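Local coordinates for protein probable zinc protease (Pseudomonas aeruginosa, PDB 4NNZ) that is one subunit of a heterodimeric zinc protease of the M16 peptidase family and probably contributes to metal-dependent peptide-bond hydrolysis, at residues A151-S156 / P225-E230. Residues are numbered along the deposited sequence; the frame is centred on the assembly and turned at random.
Sequences AAYPAS and PLELAE
The carboxylate of E227 reaches into the turn P154-S156, just beyond the end of helix 140-152, and is met there by two successive backbone N-H groups and a hydroxyl. E227 OE2 offers its syn lone pair to A155 N at 2.8 Å, in a fairly straight bond. E227 OE1 takes S156 N, also at 2.8 Å, on its syn side but 27° out of the carboxylate plane, and S156 OG nearly head-on at 3.1 Å; a weak bond from A155 N bridges back to OE1. The reach depends on a bent chain: CG stands anti to the backbone N (chi1 -177°), and a turn at chi2 folds the carboxylate back so that OE2 also receives a weak bond from L228 N. Apolar groups border the acid. The P154 ring crosses the E227 side chain at about a right angle, with P154 CD 3.1 Å from E227 OE2. Y153 presents its ring edge, Y153 CD1 being 3.8 Å from E227 OE1, and its plane is turned 53° from the carboxylate. On the OE2 side L228 CD1 packs on A155 CB at 3.5 Å; nearer OE1, S156 CB meets P225 CB. Helix 140-152, whose last residues pack on strands 309-317 and 415-422 of the five-stranded sheet, is thereby tied to the loop running into strand 233-240 of the same sheet. D308 OD2 accepts a hydrogen bond from E227 N, and A150 and W165 of the second subunit, another copy of this chain, pack on P154 and A155. Such a concentration of donors on a partly buried acid would probably favour its ionised form and fix its rotation.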
loop_
_atom_site.group_PDB
_atom_site.type_symbol
_atom_site.label_atom_id
_atom_site.label_comp_id
_atom_site.label_asym_id
_atom_site.label_seq_id
_atom_site.Cartn_x
_atom_site.Cartn_y
_atom_site.Cartn_z
ATOM N N ALA A 151 -6.914 4.168 3.758
ATOM C CA ALA A 151 -6.805 5.585 3.536
ATOM C C ALA A 151 -5.917 6.310 4.534
ATOM O O ALA A 151 -5.247 7.226 4.186
ATOM C CB ALA A 151 -8.161 6.218 3.474
ATOM N N ALA A 152 -5.944 5.900 5.781
ATOM C CA ALA A 152 -5.105 6.466 6.807
ATOM C C ALA A 152 -3.605 6.206 6.715
ATOM O O ALA A 152 -2.835 6.934 7.264
ATOM C CB ALA A 152 -5.637 6.120 8.168
ATOM N N TYR A 153 -3.198 5.182 6.010
ATOM C CA TYR A 153 -1.798 4.844 5.965
ATOM C C TYR A 153 -1.304 4.727 4.537
ATOM O O TYR A 153 -0.969 3.679 4.069
ATOM C CB TYR A 153 -1.543 3.542 6.702
ATOM C CG TYR A 153 -1.504 3.595 8.197
ATOM C CD1 TYR A 153 -0.551 4.301 8.868
ATOM C CD2 TYR A 153 -2.392 2.884 8.924
ATOM C CE1 TYR A 153 -0.513 4.311 10.238
ATOM C CE2 TYR A 153 -2.359 2.881 10.277
ATOM C CZ TYR A 153 -1.424 3.599 10.928
ATOM O OH TYR A 153 -1.432 3.558 12.263
ATOM N N PRO A 154 -1.188 5.845 3.841
ATOM C CA PRO A 154 -0.842 5.804 2.435
ATOM C C PRO A 154 0.487 5.165 2.126
ATOM O O PRO A 154 0.565 4.465 1.160
ATOM C CB PRO A 154 -0.740 7.268 2.075
ATOM C CG PRO A 154 -1.607 7.947 3.006
ATOM C CD PRO A 154 -1.524 7.207 4.262
ATOM N N ALA A 155 1.515 5.439 2.893
ATOM C CA ALA A 155 2.817 4.948 2.556
ATOM C C ALA A 155 3.306 3.738 3.301
ATOM O O ALA A 155 4.169 3.047 2.821
ATOM C CB ALA A 155 3.821 6.060 2.685
ATOM N N SER A 156 2.810 3.500 4.494
ATOM C CA SER A 156 3.294 2.386 5.288
ATOM C C SER A 156 2.596 1.062 5.112
ATOM O O SER A 156 1.567 0.971 4.555
ATOM C CB SER A 156 3.368 2.754 6.760
ATOM O OG SER A 156 2.121 2.747 7.374
ATOM N N PRO A 225 7.547 0.689 9.607
ATOM C CA PRO A 225 6.523 1.265 8.761
ATOM C C PRO A 225 6.254 2.706 9.097
ATOM O O PRO A 225 5.374 3.011 9.843
ATOM C CB PRO A 225 5.303 0.424 9.071
ATOM C CG PRO A 225 5.783 -0.727 9.820
ATOM C CD PRO A 225 6.976 -0.273 10.539
ATOM N N LEU A 226 7.076 3.571 8.547
ATOM C CA LEU A 226 6.919 4.994 8.624
ATOM C C LEU A 226 5.937 5.504 7.633
ATOM O O LEU A 226 5.809 5.003 6.560
ATOM C CB LEU A 226 8.236 5.672 8.347
ATOM C CG LEU A 226 9.392 5.059 9.073
ATOM C CD1 LEU A 226 10.591 5.894 8.770
ATOM C CD2 LEU A 226 9.103 5.070 10.544
ATOM N N GLU A 227 5.306 6.584 7.989
ATOM C CA GLU A 227 4.237 7.124 7.234
ATOM C C GLU A 227 4.580 8.574 7.027
ATOM O O GLU A 227 5.474 9.066 7.646
ATOM C CB GLU A 227 2.954 6.962 8.021
ATOM C CG GLU A 227 1.746 7.433 7.289
ATOM C CD GLU A 227 1.613 6.738 5.970
ATOM O OE1 GLU A 227 1.641 5.512 5.967
ATOM O OE2 GLU A 227 1.505 7.411 4.949
ATOM N N LEU A 228 3.890 9.248 6.134
ATOM C CA LEU A 228 4.072 10.659 5.969
ATOM C C LEU A 228 3.598 11.302 7.220
ATOM O O LEU A 228 2.673 10.847 7.827
ATOM C CB LEU A 228 3.238 11.162 4.820
ATOM C CG LEU A 228 3.688 10.950 3.388
ATOM C CD1 LEU A 228 4.037 9.510 3.135
ATOM C CD2 LEU A 228 2.580 11.349 2.470
ATOM N N ALA A 229 4.270 12.346 7.640
ATOM C CA ALA A 229 3.808 13.146 8.739
ATOM C C ALA A 229 2.524 13.897 8.464
ATOM O O ALA A 229 1.669 13.946 9.288
ATOM C CB ALA A 229 4.890 14.094 9.167
ATOM N N GLU A 230 2.401 14.499 7.303
ATOM C CA GLU A 230 1.210 15.236 6.961
ATOM C C GLU A 230 0.670 14.792 5.632
ATOM O O GLU A 230 0.917 15.410 4.644
ATOM C CB GLU A 230 1.489 16.715 6.941
ATOM C CG GLU A 230 1.556 17.331 8.311
ATOM C CD GLU A 230 1.910 18.800 8.299
ATOM O OE1 GLU A 230 3.080 19.114 8.469
ATOM O OE2 GLU A 230 1.030 19.646 8.153
#